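Local coordinates for large ribosomal subunit protein uL10 (Thermotoga maritima, PDB 1ZAV) that forms part of the ribosomal stalk, binding ribosomal RNA and L7/L12 dimers and playing a central role in ribosome interaction with GTP-bound translation factors, at residues R148-A151 with P152-L156; L135-K138 with E139-Y142; R44-K48 with Y49-A53. All coordinates share one frame; numbering follows the deposited sequence.

Overall arrangement
All three contacts are local, and each lies within one continuous run of chain, so they follow one another in series and none nests within or crosses another. From the N terminus, contact 3 comes first: it ends helix 35-49 and turns the chain into strand 53-58, outermost in this chain's antiparallel sheet. After the rest of the sheet, its helices and helix 126-133, contact 2 starts the long helix 138-176. Contact 1 lies farther along that same helix, at a proline kink. The centres of contacts 2 and 3 are about 20 Å apart, as are those of contacts 1 and 2. Together they lead from the sheet-bearing body to the helical region that binds L7/L12 dimers.

Contact 1: residues R148-A151 with P152-L156; sequences RVKA and PITGL
Arg148 comes close to the next turn only through its backbone O, 4.3 Å from Pro152 CD; its side chain turns away, and outside this stretch NE pairs with an acidic side chain of another protein chain. Val149 O lies nearer the same ring, 3.6 Å from Pro152 CD. Lys150 O is the acceptor for Thr154 N at 3.0 Å, an almost straight bond (175°). The lysine chain runs fully extended and crosses the threonine side chain at about a right angle, with CG 3.6 Å from Thr154 OG1; NZ goes on to the backbone of another protein chain. Ala151 O takes Gly155 N at 2.6 Å. Its small CB suits the place before proline, because Pro152 CD already presses against Ala151 CB at 3.3 Å. With no hydrogen on its N, Pro152 cannot donate to Arg148 O; it breaks the bonding pattern and kinks the helix, which resumes in the next turn. This bend lies within helix 138-176, well away from the sheet, in the region that binds L7/L12 dimers. Helix and kink are wrapped by other protein chains, whose apolar side chains pack on Val149, Pro152 and Ile153.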
ATOM      1  N   ARG A 148       4.533  -1.035  -4.804  1.00 47.68           N
ATOM      2  CA  ARG A 148       4.639  -0.834  -3.363  1.00 47.41           C
ATOM      3  C   ARG A 148       6.032  -1.225  -2.906  1.00 45.06           C
ATOM      4  O   ARG A 148       6.607  -0.594  -2.021  1.00 44.08           O
ATOM      5  CB  ARG A 148       3.597  -1.673  -2.618  1.00 48.88           C
ATOM      6  CG  ARG A 148       2.274  -0.962  -2.409  1.00 53.56           C
ATOM      7  CD  ARG A 148       1.694  -0.492  -3.727  1.00 55.89           C
ATOM      8  NE  ARG A 148       0.389   0.138  -3.550  1.00 60.29           N
ATOM      9  CZ  ARG A 148      -0.424   0.465  -4.549  1.00 61.60           C
ATOM     10  NH1 ARG A 148      -1.595   1.035  -4.296  1.00 62.40           N
ATOM     11  NH2 ARG A 148      -0.068   0.217  -5.803  1.00 64.12           N
ATOM     12  N   VAL A 149       6.569  -2.265  -3.536  1.00 43.79           N
ATOM     13  CA  VAL A 149       7.902  -2.765  -3.221  1.00 42.68           C
ATOM     14  C   VAL A 149       8.971  -1.831  -3.785  1.00 43.76           C
ATOM     15  O   VAL A 149      10.062  -1.716  -3.237  1.00 42.52           O
ATOM     16  CB  VAL A 149       8.106  -4.190  -3.796  1.00 41.00           C
ATOM     17  CG1 VAL A 149       9.554  -4.600  -3.681  1.00 41.46           C
ATOM     18  CG2 VAL A 149       7.219  -5.182  -3.047  1.00 38.77           C
ATOM     19  N   LYS A 150       8.649  -1.146  -4.876  1.00 42.74           N
ATOM     20  CA  LYS A 150       9.610  -0.246  -5.492  1.00 44.96           C
ATOM     21  C   LYS A 150       9.595   1.147  -4.861  1.00 43.68           C
ATOM     22  O   LYS A 150      10.499   1.949  -5.103  1.00 44.84           O
ATOM     23  CB  LYS A 150       9.320  -0.132  -6.993  1.00 45.47           C
ATOM     24  CG  LYS A 150      10.401   0.587  -7.786  1.00 49.71           C
ATOM     25  CD  LYS A 150      10.057   0.631  -9.273  1.00 50.90           C
ATOM     26  CE  LYS A 150      11.200   1.207 -10.087  1.00 53.22           C
ATOM     27  NZ  LYS A 150      10.853   1.305 -11.538  1.00 56.03           N
ATOM     28  N   ALA A 151       8.579   1.417  -4.045  1.00 42.52           N
ATOM     29  CA  ALA A 151       8.407   2.727  -3.419  1.00 41.92           C
ATOM     30  C   ALA A 151       9.657   3.469  -2.941  1.00 40.54           C
ATOM     31  O   ALA A 151       9.828   4.642  -3.259  1.00 39.71           O
ATOM     32  CB  ALA A 151       7.395   2.635  -2.290  1.00 40.87           C
ATOM     33  N   PRO A 152      10.536   2.810  -2.157  1.00 39.71           N
ATOM     34  CA  PRO A 152      11.759   3.450  -1.658  1.00 38.99           C
ATOM     35  C   PRO A 152      12.606   4.053  -2.769  1.00 39.37           C
ATOM     36  O   PRO A 152      13.083   5.200  -2.670  1.00 37.29           O
ATOM     37  CB  PRO A 152      12.484   2.303  -0.952  1.00 37.70           C
ATOM     38  CG  PRO A 152      11.371   1.480  -0.440  1.00 36.73           C
ATOM     39  CD  PRO A 152      10.421   1.441  -1.622  1.00 39.32           C
ATOM     40  N   ILE A 153      12.806   3.266  -3.820  1.00 37.14           N
ATOM     41  CA  ILE A 153      13.584   3.708  -4.967  1.00 40.17           C
ATOM     42  C   ILE A 153      12.827   4.852  -5.654  1.00 39.97           C
ATOM     43  O   ILE A 153      13.394   5.913  -5.926  1.00 38.70           O
ATOM     44  CB  ILE A 153      13.808   2.533  -5.943  1.00 40.91           C
ATOM     45  CG1 ILE A 153      14.724   1.500  -5.274  1.00 42.80           C
ATOM     46  CG2 ILE A 153      14.398   3.029  -7.254  1.00 42.89           C
ATOM     47  CD1 ILE A 153      14.824   0.174  -6.002  1.00 45.04           C
ATOM     48  N   THR A 154      11.542   4.632  -5.911  1.00 40.33           N
ATOM     49  CA  THR A 154      10.694   5.652  -6.541  1.00 38.40           C
ATOM     50  C   THR A 154      10.708   6.942  -5.714  1.00 38.47           C
ATOM     51  O   THR A 154      10.804   8.043  -6.265  1.00 38.28           O
ATOM     52  CB  THR A 154       9.235   5.159  -6.653  1.00 39.89           C
ATOM     53  OG1 THR A 154       9.201   3.972  -7.450  1.00 40.69           O
ATOM     54  CG2 THR A 154       8.338   6.242  -7.295  1.00 40.13           C
ATOM     55  N   GLY A 155      10.625   6.798  -4.392  1.00 35.11           N
ATOM     56  CA  GLY A 155      10.626   7.953  -3.514  1.00 35.92           C
ATOM     57  C   GLY A 155      11.927   8.742  -3.507  1.00 37.21           C
ATOM     58  O   GLY A 155      11.917   9.968  -3.323  1.00 39.14           O
ATOM     59  N   LEU A 156      13.048   8.049  -3.688  1.00 37.82           N
ATOM     60  CA  LEU A 156      14.366   8.691  -3.725  1.00 37.56           C
ATOM     61  C   LEU A 156      14.483   9.618  -4.944  1.00 38.90           C
ATOM     62  O   LEU A 156      14.895  10.771  -4.834  1.00 37.65           O
ATOM     63  CB  LEU A 156      15.472   7.626  -3.793  1.00 36.46           C
ATOM     64  CG  LEU A 156      16.890   8.117  -4.131  1.00 35.74           C
ATOM     65  CD1 LEU A 156      17.407   9.040  -3.034  1.00 34.79           C
ATOM     66  CD2 LEU A 156      17.820   6.939  -4.341  1.00 36.55           C
TER

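Contact 2: residues L135-K138 with E139-Y142; sequences LPSK and EELY
Glu140 reaches back over the first turn to Ser137, and the two residues form a capping box at the start of helix 138-176. From Glu140 CB, which lies 3.5 Å from both Ser137 O and Ser137 OG, the chain leaves with CG beside its own backbone N (chi1 -60°). Glu140 CG then passes close to the serine hydroxyl, 2.9 Å from Ser137 OG. The extended second torsion carries CD onward alongside Ser137, and OE1 arrives at Ser137 N, accepting its hydrogen at 2.8 Å. That N-H meets the oxygen on its anti side, 19° out of the carboxylate plane. OE1 also rests against Pro136 CB.

The other half of the box runs the opposite way: Glu140 N donates to Ser137 OG at 3.2 Å. Serine suits the N-cap because its short side chain can reach such an N-H with a hydroxyl as acceptor. Helical bonding begins here too, as Leu141 N donates to Ser137 O and Tyr142 N to Lys138 O.

On the apolar side, the ring of Pro136 crosses the Leu141 side chain at about a right angle, with Pro136 CG tight on Leu141 CD2 at 3.4 Å. Lys138 and Tyr142, one turn apart, lie side by side and point the same way. The lysine methylenes follow the ring, CG 3.7 Å from Tyr142 CE1, and NZ bonds to the backbone of another protein chain.

The N-H groups at the start of a helix have no carbonyl one turn earlier to accept them. Here the serine hydroxyl takes that of Glu140, the Glu140 carboxylate takes that of the N-cap residue, and the negative charge of Glu140 would probably interact favourably with the positive end of the helix dipole.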
ATOM      1  N   LEU A 135     -12.038  -5.573  -1.443  1.00 48.24           N
ATOM      2  CA  LEU A 135     -10.665  -5.926  -1.770  1.00 49.44           C
ATOM      3  C   LEU A 135     -10.582  -6.221  -3.260  1.00 50.99           C
ATOM      4  O   LEU A 135     -11.512  -6.784  -3.841  1.00 49.46           O
ATOM      5  CB  LEU A 135     -10.212  -7.165  -0.991  1.00 50.30           C
ATOM      6  CG  LEU A 135     -10.119  -7.043   0.530  1.00 50.28           C
ATOM      7  CD1 LEU A 135      -9.752  -8.396   1.120  1.00 51.49           C
ATOM      8  CD2 LEU A 135      -9.084  -5.992   0.902  1.00 51.35           C
ATOM      9  N   PRO A 136      -9.476  -5.824  -3.906  1.00 51.88           N
ATOM     10  CA  PRO A 136      -9.309  -6.075  -5.342  1.00 52.23           C
ATOM     11  C   PRO A 136      -8.947  -7.540  -5.576  1.00 51.64           C
ATOM     12  O   PRO A 136      -8.628  -8.261  -4.631  1.00 50.96           O
ATOM     13  CB  PRO A 136      -8.179  -5.124  -5.726  1.00 54.21           C
ATOM     14  CG  PRO A 136      -7.338  -5.097  -4.484  1.00 54.29           C
ATOM     15  CD  PRO A 136      -8.366  -5.012  -3.376  1.00 53.46           C
ATOM     16  N   SER A 137      -8.995  -7.982  -6.826  1.00 51.43           N
ATOM     17  CA  SER A 137      -8.667  -9.373  -7.138  1.00 53.58           C
ATOM     18  C   SER A 137      -7.205  -9.663  -6.824  1.00 53.16           C
ATOM     19  O   SER A 137      -6.379  -8.755  -6.781  1.00 52.51           O
ATOM     20  CB  SER A 137      -8.927  -9.675  -8.615  1.00 53.85           C
ATOM     21  OG  SER A 137      -7.994  -9.001  -9.440  1.00 55.87           O
ATOM     22  N   LYS A 138      -6.893 -10.936  -6.614  1.00 54.09           N
ATOM     23  CA  LYS A 138      -5.531 -11.343  -6.308  1.00 53.86           C
ATOM     24  C   LYS A 138      -4.585 -10.847  -7.401  1.00 54.48           C
ATOM     25  O   LYS A 138      -3.465 -10.411  -7.118  1.00 50.39           O
ATOM     26  CB  LYS A 138      -5.450 -12.867  -6.192  1.00 54.33           C
ATOM     27  CG  LYS A 138      -4.155 -13.349  -5.585  1.00 55.47           C
ATOM     28  CD  LYS A 138      -4.245 -14.790  -5.130  1.00 56.35           C
ATOM     29  CE  LYS A 138      -3.044 -15.141  -4.265  1.00 58.12           C
ATOM     30  NZ  LYS A 138      -3.169 -16.470  -3.613  1.00 58.38           N
ATOM     31  N   GLU A 139      -5.040 -10.907  -8.649  1.00 55.06           N
ATOM     32  CA  GLU A 139      -4.214 -10.448  -9.756  1.00 58.11           C
ATOM     33  C   GLU A 139      -3.912  -8.962  -9.637  1.00 56.78           C
ATOM     34  O   GLU A 139      -2.768  -8.547  -9.811  1.00 58.07           O
ATOM     35  CB  GLU A 139      -4.887 -10.749 -11.098  1.00 60.49           C
ATOM     36  CG  GLU A 139      -4.747 -12.201 -11.524  1.00 64.11           C
ATOM     37  CD  GLU A 139      -3.296 -12.679 -11.511  1.00 67.61           C
ATOM     38  OE1 GLU A 139      -2.453 -12.077 -12.218  1.00 68.71           O
ATOM     39  OE2 GLU A 139      -2.995 -13.657 -10.790  1.00 68.72           O
ATOM     40  N   GLU A 140      -4.935  -8.165  -9.342  1.00 56.15           N
ATOM     41  CA  GLU A 140      -4.756  -6.725  -9.182  1.00 55.43           C
ATOM     42  C   GLU A 140      -3.802  -6.485  -8.009  1.00 53.49           C
ATOM     43  O   GLU A 140      -2.949  -5.596  -8.049  1.00 50.05           O
ATOM     44  CB  GLU A 140      -6.105  -6.051  -8.911  1.00 57.18           C
ATOM     45  CG  GLU A 140      -7.129  -6.257 -10.018  1.00 62.31           C
ATOM     46  CD  GLU A 140      -8.473  -5.604  -9.723  1.00 64.87           C
ATOM     47  OE1 GLU A 140      -9.038  -5.845  -8.634  1.00 66.47           O
ATOM     48  OE2 GLU A 140      -8.976  -4.857 -10.591  1.00 66.81           O
ATOM     49  N   LEU A 141      -3.943  -7.300  -6.970  1.00 51.68           N
ATOM     50  CA  LEU A 141      -3.089  -7.181  -5.794  1.00 51.34           C
ATOM     51  C   LEU A 141      -1.632  -7.424  -6.156  1.00 51.41           C
ATOM     52  O   LEU A 141      -0.755  -6.638  -5.781  1.00 51.37           O
ATOM     53  CB  LEU A 141      -3.535  -8.166  -4.714  1.00 49.69           C
ATOM     54  CG  LEU A 141      -4.826  -7.810  -3.977  1.00 51.38           C
ATOM     55  CD1 LEU A 141      -5.250  -8.982  -3.101  1.00 49.80           C
ATOM     56  CD2 LEU A 141      -4.610  -6.554  -3.134  1.00 50.58           C
ATOM     57  N   TYR A 142      -1.369  -8.507  -6.884  1.00 50.39           N
ATOM     58  CA  TYR A 142      -0.008  -8.823  -7.295  1.00 50.60           C
ATOM     59  C   TYR A 142       0.560  -7.663  -8.108  1.00 51.40           C
ATOM     60  O   TYR A 142       1.727  -7.304  -7.963  1.00 51.19           O
ATOM     61  CB  TYR A 142       0.015 -10.101  -8.139  1.00 49.63           C
ATOM     62  CG  TYR A 142       0.005 -11.388  -7.340  1.00 50.69           C
ATOM     63  CD1 TYR A 142      -0.793 -12.462  -7.728  1.00 50.99           C
ATOM     64  CD2 TYR A 142       0.820 -11.547  -6.217  1.00 52.53           C
ATOM     65  CE1 TYR A 142      -0.784 -13.661  -7.025  1.00 52.37           C
ATOM     66  CE2 TYR A 142       0.840 -12.748  -5.504  1.00 53.46           C
ATOM     67  CZ  TYR A 142       0.034 -13.797  -5.916  1.00 54.18           C
ATOM     68  OH  TYR A 142       0.047 -14.983  -5.221  1.00 55.78           O
TER

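Contact 3: residues R44-K48 with Y49-A53; sequences RLREK and YGDGA
Tyr49 N bonds to Leu45 O at 2.7 Å and Gly50 N to Arg46 O, closing the last turn of helix 35-49 before the backbone leaves helical angles at Gly50 and makes a type II' beta turn from Tyr49 to Gly52. Gly50 holds the first inner corner with a positive phi of 68°, which a residue without CB adopts at little cost. The turn is closed by Gly52 N donating to Tyr49 O at 2.9 Å. Leu45 O is shared, since it also accepts from Lys48 N.

Across this exit Arg46 and Asp51 lie side by side, pointing the same way. The arginine leaves the helix extended and bends at its third torsion (chi3 -67°), which turns the guanidinium toward the loop. Its NH1 then makes a salt bridge with Asp51 OD1 at 2.9 Å. The bond is nearly straight and in the guanidinium plane, yet it meets the oxygen from above the carboxylate plane, the two flat groups standing 75° apart. A water accepts from Arg46 NH2 and donates to Asp51 OD1 at 2.7 Å, so a second, bridged path joins the pair. A long, flexible arginine suits a surface position from which it must reach past a turn.

Tyr49 sets its ring edge against Leu45 O, 3.6 Å from CD2, and sends its hydroxyl to Asp92 O. Beyond it, helix 94-106 packs alongside: Ile99 touches Arg44 and Lys48, while Arg44 pairs with Asp106. Backbone bonding of Gly52 with Thr89 ties the loop to the residue that follows strand 83-88, just where the chain enters its neighbour, strand 53-58.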
ATOM      1  N   ARG A  44     -25.525 -17.975  -6.015  1.00 40.86           N
ATOM      2  CA  ARG A  44     -24.392 -17.098  -6.300  1.00 40.36           C
ATOM      3  C   ARG A  44     -23.139 -17.639  -5.625  1.00 40.95           C
ATOM      4  O   ARG A  44     -22.038 -17.561  -6.175  1.00 40.54           O
ATOM      5  CB  ARG A  44     -24.672 -15.666  -5.821  1.00 42.90           C
ATOM      6  CG  ARG A  44     -25.790 -14.938  -6.593  1.00 44.39           C
ATOM      7  CD  ARG A  44     -25.876 -13.455  -6.209  1.00 48.06           C
ATOM      8  NE  ARG A  44     -27.120 -12.821  -6.665  1.00 49.08           N
ATOM      9  CZ  ARG A  44     -27.425 -11.539  -6.479  1.00 49.71           C
ATOM     10  NH1 ARG A  44     -26.576 -10.736  -5.851  1.00 51.35           N
ATOM     11  NH2 ARG A  44     -28.587 -11.059  -6.902  1.00 49.75           N
ATOM     12  N   LEU A  45     -23.304 -18.195  -4.428  1.00 40.27           N
ATOM     13  CA  LEU A  45     -22.171 -18.757  -3.711  1.00 39.80           C
ATOM     14  C   LEU A  45     -21.639 -20.003  -4.411  1.00 39.53           C
ATOM     15  O   LEU A  45     -20.444 -20.131  -4.633  1.00 39.50           O
ATOM     16  CB  LEU A  45     -22.573 -19.099  -2.272  1.00 37.49           C
ATOM     17  CG  LEU A  45     -22.765 -17.867  -1.374  1.00 39.34           C
ATOM     18  CD1 LEU A  45     -23.397 -18.257  -0.044  1.00 40.91           C
ATOM     19  CD2 LEU A  45     -21.400 -17.196  -1.159  1.00 42.03           C
ATOM     20  N   ARG A  46     -22.538 -20.913  -4.762  1.00 41.38           N
ATOM     21  CA  ARG A  46     -22.160 -22.163  -5.413  1.00 42.71           C
ATOM     22  C   ARG A  46     -21.445 -21.957  -6.744  1.00 44.40           C
ATOM     23  O   ARG A  46     -20.469 -22.647  -7.056  1.00 43.29           O
ATOM     24  CB  ARG A  46     -23.406 -23.026  -5.610  1.00 43.76           C
ATOM     25  CG  ARG A  46     -23.141 -24.352  -6.289  1.00 45.55           C
ATOM     26  CD  ARG A  46     -24.443 -25.110  -6.518  1.00 46.93           C
ATOM     27  NE  ARG A  46     -25.069 -25.536  -5.268  1.00 46.37           N
ATOM     28  CZ  ARG A  46     -24.531 -26.413  -4.426  1.00 47.16           C
ATOM     29  NH1 ARG A  46     -23.350 -26.955  -4.701  1.00 47.24           N
ATOM     30  NH2 ARG A  46     -25.174 -26.756  -3.314  1.00 45.96           N
ATOM     31  N   GLU A  47     -21.942 -21.006  -7.527  1.00 47.50           N
ATOM     32  CA  GLU A  47     -21.362 -20.673  -8.820  1.00 50.01           C
ATOM     33  C   GLU A  47     -19.873 -20.373  -8.681  1.00 50.36           C
ATOM     34  O   GLU A  47     -19.099 -20.582  -9.613  1.00 51.54           O
ATOM     35  CB  GLU A  47     -22.084 -19.456  -9.391  1.00 54.39           C
ATOM     36  CG  GLU A  47     -21.363 -18.744 -10.517  1.00 61.67           C
ATOM     37  CD  GLU A  47     -22.085 -17.475 -10.945  1.00 65.34           C
ATOM     38  OE1 GLU A  47     -23.188 -17.585 -11.524  1.00 67.88           O
ATOM     39  OE2 GLU A  47     -21.555 -16.369 -10.690  1.00 68.11           O
ATOM     40  N   LYS A  48     -19.475 -19.891  -7.508  1.00 48.84           N
ATOM     41  CA  LYS A  48     -18.085 -19.547  -7.251  1.00 46.21           C
ATOM     42  C   LYS A  48     -17.358 -20.544  -6.358  1.00 44.81           C
ATOM     43  O   LYS A  48     -16.149 -20.725  -6.485  1.00 43.83           O
ATOM     44  CB  LYS A  48     -17.998 -18.159  -6.600  1.00 49.09           C
ATOM     45  CG  LYS A  48     -18.507 -17.011  -7.463  1.00 51.12           C
ATOM     46  CD  LYS A  48     -17.624 -16.796  -8.681  1.00 53.07           C
ATOM     47  CE  LYS A  48     -18.075 -15.590  -9.483  1.00 55.50           C
ATOM     48  NZ  LYS A  48     -17.106 -15.289 -10.567  1.00 58.09           N
ATOM     49  N   TYR A  49     -18.084 -21.192  -5.455  1.00 41.84           N
ATOM     50  CA  TYR A  49     -17.446 -22.132  -4.536  1.00 42.04           C
ATOM     51  C   TYR A  49     -17.873 -23.594  -4.673  1.00 41.73           C
ATOM     52  O   TYR A  49     -17.234 -24.484  -4.108  1.00 41.91           O
ATOM     53  CB  TYR A  49     -17.702 -21.683  -3.089  1.00 42.77           C
ATOM     54  CG  TYR A  49     -16.915 -20.455  -2.652  1.00 41.80           C
ATOM     55  CD1 TYR A  49     -15.693 -20.584  -1.982  1.00 43.25           C
ATOM     56  CD2 TYR A  49     -17.394 -19.168  -2.906  1.00 43.88           C
ATOM     57  CE1 TYR A  49     -14.968 -19.455  -1.570  1.00 43.28           C
ATOM     58  CE2 TYR A  49     -16.676 -18.033  -2.504  1.00 42.91           C
ATOM     59  CZ  TYR A  49     -15.468 -18.184  -1.836  1.00 44.36           C
ATOM     60  OH  TYR A  49     -14.762 -17.060  -1.439  1.00 46.55           O
ATOM     61  N   GLY A  50     -18.943 -23.854  -5.409  1.00 41.69           N
ATOM     62  CA  GLY A  50     -19.410 -25.230  -5.502  1.00 43.47           C
ATOM     63  C   GLY A  50     -19.940 -25.605  -4.122  1.00 44.06           C
ATOM     64  O   GLY A  50     -20.864 -24.969  -3.619  1.00 44.15           O
ATOM     65  N   ASP A  51     -19.360 -26.623  -3.497  1.00 44.74           N
ATOM     66  CA  ASP A  51     -19.794 -27.030  -2.165  1.00 47.60           C
ATOM     67  C   ASP A  51     -18.828 -26.503  -1.098  1.00 46.59           C
ATOM     68  O   ASP A  51     -18.906 -26.907   0.066  1.00 47.17           O
ATOM     69  CB  ASP A  51     -19.844 -28.564  -2.056  1.00 50.75           C
ATOM     70  CG  ASP A  51     -20.891 -29.188  -2.957  1.00 55.24           C
ATOM     71  OD1 ASP A  51     -22.077 -28.798  -2.856  1.00 56.47           O
ATOM     72  OD2 ASP A  51     -20.527 -30.075  -3.762  1.00 57.90           O
ATOM     73  N   GLY A  52     -17.922 -25.614  -1.509  1.00 45.32           N
ATOM     74  CA  GLY A  52     -16.915 -25.072  -0.612  1.00 42.90           C
ATOM     75  C   GLY A  52     -17.397 -23.972   0.305  1.00 42.56           C
ATOM     76  O   GLY A  52     -16.655 -23.492   1.157  1.00 41.09           O
ATOM     77  N   ALA A  53     -18.645 -23.568   0.128  1.00 41.08           N
ATOM     78  CA  ALA A  53     -19.225 -22.526   0.961  1.00 42.94           C
ATOM     79  C   ALA A  53     -20.668 -22.886   1.264  1.00 43.32           C
ATOM     80  O   ALA A  53     -21.351 -23.506   0.442  1.00 41.76           O
ATOM     81  CB  ALA A  53     -19.155 -21.174   0.242  1.00 41.58           C
TER
HETATM   82  O   HOH W   1     -24.502 -29.123  -1.631  1.00 71.01           O